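PDB 5YL7: pseudoalteromonas arctica PAMC 21717 from Pseudoalteromonas arctica, which hydrolyses peptide bonds as a cold-active, calcium-binding serine protease of the subtilase family from a psychrophilic bacterium. Local coordinates for residues G101-V104 with A105-A109; G228-A231 with Y232-Y236; D300-P303 with D304-E307; E307-L310 with K311-R315; I328-A331 with A332-V335. All coordinates share one frame; numbering follows the deposited sequence.

Contact 1 (G101-V104 with A105-A109)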
loop_
_atom_site.group_PDB
_atom_site.type_symbol
_atom_site.label_atom_id
_atom_site.label_comp_id
_atom_site.label_asym_id
_atom_site.label_seq_id
_atom_site.Cartn_x
_atom_site.Cartn_y
_atom_site.Cartn_z
ATOM N N GLY A 101 -2.591 -6.268 5.435
ATOM C CA GLY A 101 -1.305 -5.677 5.507
ATOM C C GLY A 101 -0.133 -6.564 5.039
ATOM O O GLY A 101 0.877 -6.050 4.574
ATOM N N THR A 102 -0.321 -7.872 5.105
ATOM C CA THR A 102 0.697 -8.811 4.609
ATOM C C THR A 102 0.722 -8.808 3.092
ATOM O O THR A 102 1.767 -8.794 2.485
ATOM C CB THR A 102 0.359 -10.191 5.110
ATOM O OG1 THR A 102 0.449 -10.230 6.575
ATOM C CG2 THR A 102 1.345 -11.259 4.569
ATOM N N HIS A 103 -0.469 -8.693 2.486
ATOM C CA HIS A 103 -0.601 -8.613 1.040
ATOM C C HIS A 103 0.015 -7.339 0.516
ATOM O O HIS A 103 0.872 -7.293 -0.381
ATOM C CB HIS A 103 -2.053 -8.831 0.662
ATOM C CG HIS A 103 -2.312 -9.123 -0.772
ATOM N ND1 HIS A 103 -2.287 -8.162 -1.740
ATOM C CD2 HIS A 103 -2.544 -10.308 -1.374
ATOM C CE1 HIS A 103 -2.493 -8.771 -2.916
ATOM N NE2 HIS A 103 -2.682 -10.067 -2.711
ATOM N N VAL A 104 -0.387 -6.216 1.118
ATOM C CA VAL A 104 0.132 -4.890 0.728
ATOM C C VAL A 104 1.619 -4.811 0.938
ATOM O O VAL A 104 2.343 -4.324 0.036
ATOM C CB VAL A 104 -0.639 -3.795 1.544
ATOM C CG1 VAL A 104 -0.001 -2.441 1.370
ATOM C CG2 VAL A 104 -2.074 -3.733 1.110
ATOM N N ALA A 105 2.120 -5.239 2.084
ATOM C CA ALA A 105 3.562 -5.176 2.284
ATOM C C ALA A 105 4.348 -5.988 1.242
ATOM O O ALA A 105 5.448 -5.581 0.879
ATOM C CB ALA A 105 3.941 -5.591 3.702
ATOM N N GLY A 106 3.796 -7.158 0.873
ATOM C CA GLY A 106 4.462 -7.940 -0.166
ATOM C C GLY A 106 4.515 -7.289 -1.525
ATOM O O GLY A 106 5.507 -7.433 -2.249
ATOM N N THR A 107 3.469 -6.493 -1.855
ATOM C CA THR A 107 3.553 -5.762 -3.098
ATOM C C THR A 107 4.659 -4.743 -3.033
ATOM O O THR A 107 5.414 -4.535 -3.997
ATOM C CB THR A 107 2.188 -5.073 -3.455
ATOM O OG1 THR A 107 1.216 -6.138 -3.551
ATOM C CG2 THR A 107 2.268 -4.265 -4.661
ATOM N N VAL A 108 4.804 -4.080 -1.886
ATOM C CA VAL A 108 5.902 -3.103 -1.765
ATOM C C VAL A 108 7.279 -3.769 -1.809
ATOM O O VAL A 108 8.160 -3.297 -2.571
ATOM C CB VAL A 108 5.805 -2.293 -0.466
ATOM C CG1 VAL A 108 7.014 -1.348 -0.338
ATOM C CG2 VAL A 108 4.458 -1.533 -0.429
ATOM N N ALA A 109 7.476 -4.845 -1.083
ATOM C CA ALA A 109 8.841 -5.329 -0.841
ATOM C C ALA A 109 8.899 -6.832 -0.477
ATOM O O ALA A 109 9.787 -7.224 0.284
ATOM C CB ALA A 109 9.524 -4.458 0.176
HETATM O O HOH W 1 -1.301 -5.437 -2.471
#
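T107 sits one helical turn beyond H103, and its side chain illustrates how a water can join a buried hydroxyl to a ring nitrogen. From the backbone outward, CB of T107 rests 3.6 Å from V104 O. The branch then splits. The methyl CG2 lies anti to the backbone N, while OG1 lies anti to the carbonyl carbon (chi1 -59°) and is thereby swung back over the preceding turn, where it comes within 3.4 Å of H103 O. Beyond that, OG1 bonds to a water at 2.8 Å, and the same water bonds to ND1 of H103 at 3.0 Å. It lies in the plane of the imidazole, at the ring edge, so the two side chains are joined through solvent where ND1 and OG1 themselves stand 4.4 Å apart. The far nitrogen of the ring, NE2, is bonded to G275 O, and a partner at each nitrogen probably fixes the rotation of the imidazole. Beneath this bridge runs regular i to i+4 bonding, as in T107 N to H103 O at 3.1 Å. On another side of the helix, the CB of A105 packs 3.2 Å from G101 O. The segment belongs to helix 100-109, whose first residue is probably the histidine of the subtilase catalytic triad. This buried helix lies between elements of the core: V104 and V108 pack on strand 36-41 of the central parallel sheet, T107 and V108 meet P285 of helix 280-297, and H103 leans on Y262 of strand 258-263.

Contact 2 (G228-A231 with Y232-Y236)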
loop_
_atom_site.group_PDB
_atom_site.type_symbol
_atom_site.label_atom_id
_atom_site.label_comp_id
_atom_site.label_asym_id
_atom_site.label_seq_id
_atom_site.Cartn_x
_atom_site.Cartn_y
_atom_site.Cartn_z
ATOM N N GLY A 228 -5.912 -2.655 -18.408
ATOM C CA GLY A 228 -5.436 -1.283 -18.441
ATOM C C GLY A 228 -6.534 -0.221 -18.451
ATOM O O GLY A 228 -6.181 0.944 -18.707
ATOM N N GLY A 229 -7.728 -0.594 -18.153
ATOM C CA GLY A 229 -8.807 0.346 -17.956
ATOM C C GLY A 229 -9.234 0.361 -16.524
ATOM O O GLY A 229 -8.862 -0.497 -15.723
ATOM N N ARG A 230 -10.147 1.292 -16.191
ATOM C CA ARG A 230 -10.534 1.436 -14.800
ATOM C C ARG A 230 -11.084 0.180 -14.233
ATOM O O ARG A 230 -11.998 -0.466 -14.804
ATOM C CB ARG A 230 -11.596 2.578 -14.633
ATOM C CG ARG A 230 -11.805 2.940 -13.175
ATOM C CD ARG A 230 -12.639 4.189 -13.021
ATOM N NE ARG A 230 -13.978 4.088 -13.593
ATOM C CZ ARG A 230 -15.036 3.561 -13.037
ATOM N NH1 ARG A 230 -15.067 3.074 -11.839
ATOM N NH2 ARG A 230 -16.211 3.612 -13.757
ATOM N N ALA A 231 -10.622 -0.293 -13.091
ATOM C CA ALA A 231 -11.256 -1.424 -12.425
ATOM C C ALA A 231 -12.637 -1.039 -12.022
ATOM O O ALA A 231 -12.883 0.082 -11.592
ATOM C CB ALA A 231 -10.400 -1.823 -11.192
ATOM N N TYR A 232 -13.595 -1.975 -12.156
ATOM C CA TYR A 232 -15.010 -1.613 -12.018
ATOM C C TYR A 232 -15.328 -0.921 -10.733
ATOM O O TYR A 232 -16.259 -0.073 -10.694
ATOM C CB TYR A 232 -15.894 -2.855 -12.180
ATOM C CG TYR A 232 -15.618 -3.983 -11.231
ATOM C CD1 TYR A 232 -16.230 -4.085 -10.001
ATOM C CD2 TYR A 232 -14.704 -5.017 -11.557
ATOM C CE1 TYR A 232 -16.020 -5.142 -9.159
ATOM C CE2 TYR A 232 -14.486 -6.073 -10.763
ATOM C CZ TYR A 232 -15.131 -6.166 -9.548
ATOM O OH TYR A 232 -14.980 -7.254 -8.671
ATOM N N TYR A 233 -14.679 -1.225 -9.627
ATOM C CA TYR A 233 -14.964 -0.675 -8.322
ATOM C C TYR A 233 -14.213 0.655 -8.057
ATOM O O TYR A 233 -14.482 1.240 -7.014
ATOM C CB TYR A 233 -14.574 -1.693 -7.223
ATOM C CG TYR A 233 -13.124 -2.110 -7.348
ATOM C CD1 TYR A 233 -12.104 -1.255 -6.961
ATOM C CD2 TYR A 233 -12.724 -3.307 -7.959
ATOM C CE1 TYR A 233 -10.776 -1.564 -7.198
ATOM C CE2 TYR A 233 -11.432 -3.619 -8.181
ATOM C CZ TYR A 233 -10.439 -2.742 -7.871
ATOM O OH TYR A 233 -9.102 -3.007 -8.091
ATOM N N SER A 234 -13.258 1.016 -8.898
ATOM C CA SER A 234 -12.378 2.102 -8.458
ATOM C C SER A 234 -13.110 3.407 -8.403
ATOM O O SER A 234 -13.830 3.808 -9.326
ATOM C CB SER A 234 -11.287 2.222 -9.474
ATOM O OG SER A 234 -10.298 3.202 -8.966
ATOM N N ASN A 235 -12.857 4.176 -7.359
ATOM C CA ASN A 235 -13.215 5.589 -7.357
ATOM C C ASN A 235 -12.439 6.329 -8.396
ATOM O O ASN A 235 -11.398 5.853 -8.915
ATOM C CB ASN A 235 -13.061 6.173 -5.966
ATOM C CG ASN A 235 -14.047 5.675 -4.955
ATOM O OD1 ASN A 235 -15.099 5.121 -5.292
ATOM N ND2 ASN A 235 -13.725 5.839 -3.667
ATOM N N TYR A 236 -12.913 7.517 -8.704
ATOM C CA TYR A 236 -12.384 8.304 -9.817
ATOM C C TYR A 236 -12.765 9.782 -9.598
ATOM O O TYR A 236 -13.702 9.997 -8.834
ATOM C CB TYR A 236 -12.936 7.799 -11.192
ATOM C CG TYR A 236 -14.405 7.825 -11.263
ATOM C CD1 TYR A 236 -15.151 9.042 -11.406
ATOM C CD2 TYR A 236 -15.156 6.692 -10.901
ATOM C CE1 TYR A 236 -16.567 9.093 -11.291
ATOM C CE2 TYR A 236 -16.543 6.690 -10.874
ATOM C CZ TYR A 236 -17.224 7.886 -10.976
ATOM O OH TYR A 236 -18.630 7.834 -10.827
#
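NH1 of R230 is held by two acceptors, the backbone oxygen of S234 and, from another loop, OD1 of N204. The bond to S234 O is 2.9 Å long and approaches in the carbonyl plane on a lone pair, although it is bent at the hydrogen (133°) and the oxygen lies 28° out of the guanidinium plane. A bend at chi3 in an otherwise extended chain turns the guanidinium back over S234, and on the way CG passes 3.8 Å from CB of S234. Over one face of the guanidinium comes the CD2 corner of the Y236 ring, 3.6 Å above the plane and toward its rim; the two planes are 58° apart, too steep for a stack. An alanine here removes the guanidinium, and S234 O and N204 OD1 would probably be left without this donor, with the ring of Y236 losing its neighbour. The neighbouring A231 makes an apolar contact. Its methyl CB sits over the face of the Y233 ring, 3.9 Å from the centroid, in a CH-pi contact, with CZ the nearest ring atom at 3.4 Å. Y233 in turn sends its edge toward Y232: CD2 of Y233 stands over the centre of that ring. The Y233 hydroxyl is held by G247 O and S223 OG, while that of Y232 reaches Q249 O and Q278 NE2. S234 N donates to A231 O at 2.9 Å, closing residues 231-234 into a type I beta turn within the loop that joins parallel strands 219-224 and 242-245 of the subtilase sheet.

Contact 3 (D300-P303 with D304-E307). With CA (calcium ion), chain F.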
loop_
_atom_site.group_PDB
_atom_site.type_symbol
_atom_site.label_atom_id
_atom_site.label_comp_id
_atom_site.label_asym_id
_atom_site.label_seq_id
_atom_site.Cartn_x
_atom_site.Cartn_y
_atom_site.Cartn_z
ATOM N N ASP A 300 17.619 12.975 -2.509
ATOM C CA ASP A 300 17.156 14.230 -1.923
ATOM C C ASP A 300 15.794 14.668 -2.447
ATOM O O ASP A 300 15.327 15.739 -2.149
ATOM C CB ASP A 300 18.203 15.341 -2.205
ATOM C CG ASP A 300 18.234 15.773 -3.689
ATOM O OD1 ASP A 300 17.654 15.178 -4.701
ATOM O OD2 ASP A 300 18.962 16.796 -3.974
ATOM N N ALA A 301 15.112 13.723 -3.119
ATOM C CA ALA A 301 13.771 14.123 -3.644
ATOM C C ALA A 301 12.756 14.487 -2.566
ATOM O O ALA A 301 12.689 13.755 -1.551
ATOM C CB ALA A 301 13.169 12.995 -4.473
ATOM N N THR A 302 12.050 15.598 -2.744
ATOM C CA THR A 302 11.021 16.009 -1.800
ATOM C C THR A 302 9.700 15.296 -2.077
ATOM O O THR A 302 9.505 14.764 -3.171
ATOM C CB THR A 302 10.802 17.514 -1.877
ATOM O OG1 THR A 302 10.233 17.796 -3.140
ATOM C CG2 THR A 302 12.103 18.357 -1.651
ATOM N N PRO A 303 8.758 15.359 -1.156
ATOM C CA PRO A 303 7.452 14.761 -1.460
ATOM C C PRO A 303 6.823 15.333 -2.680
ATOM O O PRO A 303 6.209 14.598 -3.479
ATOM C CB PRO A 303 6.643 15.034 -0.165
ATOM C CG PRO A 303 7.698 14.994 0.904
ATOM C CD PRO A 303 8.914 15.671 0.314
ATOM N N ASP A 304 6.896 16.660 -2.897
ATOM C CA ASP A 304 6.309 17.215 -4.089
ATOM C C ASP A 304 7.048 16.816 -5.323
ATOM O O ASP A 304 6.411 16.548 -6.363
ATOM C CB ASP A 304 6.319 18.781 -3.982
ATOM C CG ASP A 304 5.302 19.253 -3.045
ATOM O OD1 ASP A 304 4.329 18.581 -2.648
ATOM O OD2 ASP A 304 5.361 20.461 -2.687
ATOM N N GLU A 305 8.361 16.642 -5.270
ATOM C CA GLU A 305 9.092 16.222 -6.442
ATOM C C GLU A 305 8.746 14.775 -6.783
ATOM O O GLU A 305 8.597 14.396 -7.968
ATOM C CB GLU A 305 10.597 16.299 -6.264
ATOM C CG GLU A 305 11.122 17.722 -6.320
ATOM C CD GLU A 305 12.526 17.821 -5.852
ATOM O OE1 GLU A 305 13.117 17.083 -5.087
ATOM O OE2 GLU A 305 13.083 18.877 -6.300
ATOM N N ILE A 306 8.583 13.884 -5.787
ATOM C CA ILE A 306 8.203 12.496 -6.052
ATOM C C ILE A 306 6.836 12.407 -6.664
ATOM O O ILE A 306 6.637 11.704 -7.672
ATOM C CB ILE A 306 8.366 11.609 -4.817
ATOM C CG1 ILE A 306 9.778 11.626 -4.286
ATOM C CG2 ILE A 306 7.803 10.229 -5.101
ATOM C CD1 ILE A 306 9.960 10.888 -2.957
ATOM N N GLU A 307 5.876 13.147 -6.118
ATOM C CA GLU A 307 4.538 13.174 -6.725
ATOM C C GLU A 307 4.626 13.644 -8.183
ATOM O O GLU A 307 3.971 13.119 -9.071
ATOM C CB GLU A 307 3.602 14.032 -5.899
ATOM C CG GLU A 307 2.190 14.133 -6.489
ATOM C CD GLU A 307 1.176 14.664 -5.578
ATOM O OE1 GLU A 307 1.472 15.173 -4.472
ATOM O OE2 GLU A 307 -0.035 14.617 -5.949
HETATM CA CA CA F . -2.334 14.846 -5.045
HETATM O O HOH W 2 15.474 17.729 -4.080
HETATM O O HOH W 3 3.434 14.851 -2.548
HETATM O O HOH W 4 -0.864 16.391 -3.689
HETATM O O HOH W 5 -4.397 15.496 -6.926
HETATM O O HOH W 6 -2.669 16.923 -6.161
HETATM O O HOH W 7 -4.765 14.575 -5.207
HETATM O O HOH W 8 -3.533 15.632 -2.952
#
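E305 turns its carboxylate back past the start of its own helix, and OE1 takes the N-H of T302 on its anti side, 29° out of the carboxylate plane, in a nearly straight bond of 3.0 Å. The same oxygen accepts from a water at 2.6 Å that also donates to D300 O. In return, OG1 of T302 receives E305 N at 3.1 Å. The hydroxyl can do so because chi1 (67°) places it between the backbone N and the carbonyl carbon, where it also brushes CG of E305. This exchange is a capping box, with T302 as N-cap of helix 303-312, and it satisfies N-H groups on both sides of the helix start. Next to it, A301 CB packs against CG1 of I306 at 3.7 Å, and I306 continues onto A291 and I294 of helix 280-297. D304 points elsewhere and forms a salt bridge with R190. One turn on, E307 binds calcium with OE2 alone, at 2.5 Å; V218 and D241 share the ion along with waters. Its OE1, 3.9 Å from the metal, accepts from one of these coordinated waters, and a second water donates to OE1 and, weakly, to P303 O.

Contact 4 (E307-L310 with K311-R315). With CA (calcium ion), chain F.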
loop_
_atom_site.group_PDB
_atom_site.type_symbol
_atom_site.label_atom_id
_atom_site.label_comp_id
_atom_site.label_asym_id
_atom_site.label_seq_id
_atom_site.Cartn_x
_atom_site.Cartn_y
_atom_site.Cartn_z
ATOM N N GLU A 307 5.876 13.147 -6.118
ATOM C CA GLU A 307 4.538 13.174 -6.725
ATOM C C GLU A 307 4.626 13.644 -8.183
ATOM O O GLU A 307 3.971 13.119 -9.071
ATOM C CB GLU A 307 3.602 14.032 -5.899
ATOM C CG GLU A 307 2.190 14.133 -6.489
ATOM C CD GLU A 307 1.176 14.664 -5.578
ATOM O OE1 GLU A 307 1.472 15.173 -4.472
ATOM O OE2 GLU A 307 -0.035 14.617 -5.949
ATOM N N SER A 308 5.380 14.731 -8.398
ATOM C CA SER A 308 5.518 15.274 -9.774
ATOM C C SER A 308 6.116 14.243 -10.688
ATOM O O SER A 308 5.627 14.087 -11.843
ATOM C CB SER A 308 6.253 16.532 -9.723
ATOM O OG SER A 308 6.323 17.031 -11.111
ATOM N N ILE A 309 7.140 13.542 -10.328
ATOM C CA ILE A 309 7.741 12.528 -11.178
ATOM C C ILE A 309 6.758 11.440 -11.465
ATOM O O ILE A 309 6.573 11.030 -12.642
ATOM C CB ILE A 309 9.061 11.961 -10.536
ATOM C CG1 ILE A 309 10.145 13.010 -10.561
ATOM C CG2 ILE A 309 9.510 10.719 -11.288
ATOM C CD1 ILE A 309 11.309 12.737 -9.618
ATOM N N LEU A 310 6.031 10.936 -10.465
ATOM C CA LEU A 310 5.027 9.872 -10.662
ATOM C C LEU A 310 3.997 10.343 -11.660
ATOM O O LEU A 310 3.613 9.602 -12.583
ATOM C CB LEU A 310 4.343 9.542 -9.367
ATOM C CG LEU A 310 5.185 8.712 -8.375
ATOM C CD1 LEU A 310 4.521 8.743 -6.972
ATOM C CD2 LEU A 310 5.383 7.263 -8.812
ATOM N N LYS A 311 3.454 11.554 -11.495
ATOM C CA LYS A 311 2.363 12.083 -12.322
ATOM C C LYS A 311 2.854 12.406 -13.732
ATOM O O LYS A 311 2.096 12.240 -14.689
ATOM C CB LYS A 311 1.759 13.311 -11.713
ATOM C CG LYS A 311 0.989 13.015 -10.405
ATOM C CD LYS A 311 0.326 14.269 -9.781
ATOM C CE LYS A 311 -0.798 14.698 -10.647
ATOM N NZ LYS A 311 -1.692 15.627 -9.877
ATOM N N SER A 312 4.084 12.876 -13.853
ATOM C CA SER A 312 4.539 13.402 -15.154
ATOM C C SER A 312 5.032 12.335 -16.073
ATOM O O SER A 312 5.266 12.625 -17.250
ATOM C CB SER A 312 5.609 14.467 -14.940
ATOM O OG SER A 312 5.250 15.532 -14.088
ATOM N N THR A 313 5.271 11.115 -15.604
ATOM C CA THR A 313 5.851 10.024 -16.377
ATOM C C THR A 313 4.923 8.874 -16.641
ATOM O O THR A 313 5.342 7.823 -17.082
ATOM C CB THR A 313 7.167 9.519 -15.738
ATOM O OG1 THR A 313 6.846 8.952 -14.460
ATOM C CG2 THR A 313 8.174 10.634 -15.576
ATOM N N THR A 314 3.633 9.045 -16.353
ATOM C CA THR A 314 2.685 7.963 -16.560
ATOM C C THR A 314 2.532 7.676 -18.103
ATOM O O THR A 314 2.826 8.554 -18.947
ATOM C CB THR A 314 1.302 8.280 -16.008
ATOM O OG1 THR A 314 0.849 9.522 -16.579
ATOM C CG2 THR A 314 1.259 8.373 -14.549
ATOM N N ARG A 315 2.052 6.520 -18.369
ATOM C CA ARG A 315 1.779 6.069 -19.742
ATOM C C ARG A 315 0.298 6.040 -19.970
ATOM O O ARG A 315 -0.535 6.168 -19.071
ATOM C CB ARG A 315 2.395 4.685 -19.999
ATOM C CG ARG A 315 1.649 3.502 -19.324
ATOM C CD ARG A 315 2.207 2.182 -19.534
ATOM N NE ARG A 315 1.463 1.262 -18.736
ATOM C CZ ARG A 315 0.459 0.511 -19.025
ATOM N NH1 ARG A 315 0.154 -0.497 -18.226
ATOM N NH2 ARG A 315 -0.360 0.656 -20.085
HETATM CA CA CA F . -2.334 14.846 -5.045
HETATM O O HOH W 9 -0.149 17.011 -7.891
HETATM O O HOH W 4 -0.864 16.391 -3.689
HETATM O O HOH W 10 4.788 7.145 -13.669
HETATM O O HOH W 5 -4.397 15.496 -6.926
HETATM O O HOH W 6 -2.669 16.923 -6.161
HETATM O O HOH W 7 -4.765 14.575 -5.207
HETATM O O HOH W 8 -3.533 15.632 -2.952
#
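The carbonyl plane of S308 is approached from both faces by a single residue: S312 N donates from one and S312 OG from the other, the hydroxyl bond being 2.7 Å long and well above the plane. OG gets there with chi1 at -55°, anti to the carbonyl carbon and folded back along the helix. I309 O also takes a hydroxyl, one residue later, OG1 of T313 giving it a bond of 2.8 Å, tilted 30° from the carbonyl plane, while the amides of S312 and T313 add only weak bonds. A water ties this OG1 to L310 O. With an alanine in place of T313, I309 O would probably be left with weak donors, and the water at L310 O would lose its second partner. Farther back, E307 and K311 lie side by side and point the same way, CG of E307 being 3.8 Å from CD of K311. NZ, though 4.4 Å from OE2, bonds instead to D241, another calcium ligand, and to a water that donates weakly to OE2. The end of helix 303-312 and the residues just after it pack on three neighbours: L310 on V287, V290 and I294 of helix 280-297, T313 on helix 331-338, and K311 and T314 on V242 of strand 242-245.

Contact 5 (I328-A331 with A332-V335)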
loop_
_atom_site.group_PDB
_atom_site.type_symbol
_atom_site.label_atom_id
_atom_site.label_comp_id
_atom_site.label_asym_id
_atom_site.label_seq_id
_atom_site.Cartn_x
_atom_site.Cartn_y
_atom_site.Cartn_z
ATOM N N ILE A 328 -1.283 5.559 -16.269
ATOM C CA ILE A 328 -0.823 4.436 -15.433
ATOM C C ILE A 328 0.638 4.674 -15.103
ATOM O O ILE A 328 1.462 4.970 -15.975
ATOM C CB ILE A 328 -1.004 3.104 -16.147
ATOM C CG1 ILE A 328 -2.483 2.854 -16.463
ATOM C CG2 ILE A 328 -0.378 1.919 -15.364
ATOM C CD1 ILE A 328 -2.749 1.754 -17.449
ATOM N N VAL A 329 1.002 4.554 -13.832
ATOM C CA VAL A 329 2.416 4.689 -13.420
ATOM C C VAL A 329 3.317 3.753 -14.238
ATOM O O VAL A 329 2.968 2.588 -14.399
ATOM C CB VAL A 329 2.536 4.452 -11.883
ATOM C CG1 VAL A 329 3.997 4.278 -11.462
ATOM C CG2 VAL A 329 1.864 5.571 -11.162
ATOM N N ASP A 330 4.396 4.366 -14.698
ATOM C CA ASP A 330 5.373 3.644 -15.519
ATOM C C ASP A 330 6.668 3.683 -14.774
ATOM O O ASP A 330 7.321 4.686 -14.686
ATOM C CB ASP A 330 5.456 4.333 -16.900
ATOM C CG ASP A 330 6.489 3.773 -17.797
ATOM O OD1 ASP A 330 7.414 3.052 -17.354
ATOM O OD2 ASP A 330 6.438 4.074 -19.049
ATOM N N ALA A 331 6.969 2.528 -14.154
ATOM C CA ALA A 331 8.148 2.515 -13.251
ATOM C C ALA A 331 9.412 2.904 -13.990
ATOM O O ALA A 331 10.262 3.594 -13.439
ATOM C CB ALA A 331 8.313 1.161 -12.647
ATOM N N ALA A 332 9.592 2.355 -15.167
ATOM C CA ALA A 332 10.848 2.650 -15.939
ATOM C C ALA A 332 11.011 4.102 -16.249
ATOM O O ALA A 332 12.088 4.712 -16.036
ATOM C CB ALA A 332 10.904 1.825 -17.184
ATOM N N ALA A 333 9.888 4.737 -16.694
ATOM C CA ALA A 333 9.948 6.150 -17.008
ATOM C C ALA A 333 10.166 7.032 -15.799
ATOM O O ALA A 333 10.840 8.040 -15.820
ATOM C CB ALA A 333 8.707 6.577 -17.784
ATOM N N ALA A 334 9.534 6.664 -14.654
ATOM C CA ALA A 334 9.723 7.358 -13.443
ATOM C C ALA A 334 11.181 7.315 -12.944
ATOM O O ALA A 334 11.697 8.317 -12.537
ATOM C CB ALA A 334 8.750 6.801 -12.349
ATOM N N VAL A 335 11.761 6.094 -12.987
ATOM C CA VAL A 335 13.181 5.997 -12.571
ATOM C C VAL A 335 14.076 6.790 -13.506
ATOM O O VAL A 335 14.979 7.471 -12.994
ATOM C CB VAL A 335 13.527 4.536 -12.456
ATOM C CG1 VAL A 335 15.033 4.272 -12.459
ATOM C CG2 VAL A 335 12.828 3.867 -11.288
#
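D330 is the N-cap of helix 331-338, and its side chain accepts from A333 N in a capping bond. The bond is 3.1 Å long and straight at the hydrogen (169°), yet A333 N meets OD1 from well above the carboxylate plane, 69° out of it. With CG anti to the backbone N (chi1 175°), the carboxylate is carried over the first turn, and a small chi2 turns its plane so that a flat side lies near the residues that follow. CG and OD2 both rest 3.6 Å from CB of A333, and CB of A332 touches OD1 at 3.7 Å. OD1 is gripped a second time, by ND2 of N22, so the oxygen has a donor from the helix and another from outside it, and the start of the helix would probably stabilise its negative charge. Because A333 has no polar side chain, nothing is returned to D330 N in the manner of a capping box. The backbone completes the turn: A334 N donates to D330 O at 3.0 Å, nearly along the C=O axis, and V335 N to A331 O at 2.9 Å. The valine also sets CG2 against A331 O. The small alanines probably allow close approach to what surrounds the helix. A331 packs on L23 and A26 of helix 23-27 and on V290 of helix 280-297, A332 on T25, A334 on V290 as well, and V335 on L293, so helix 331-338 packs against both helix 23-27 and helix 280-297.

Read from the N terminus, the contacts follow one another, except that contacts 3 and 4 overlap at E307; none nests inside another. Contact 1 lies within a helix of the buried core, its centre about 21 Å from that of contact 2, which closes a turn in a loop between two parallel strands. Contact 3 opens helix 303-312 and contact 4 ends it; they share the calcium ion. Contact 5 then starts helix 331-338, its centre about 7 Å from that of contact 4. There R315 N probably bonds to I328 O, and T313 OG1 packs against A334 CA. The side chain of I328 also reaches G228 O, so contact 5 meets contact 2.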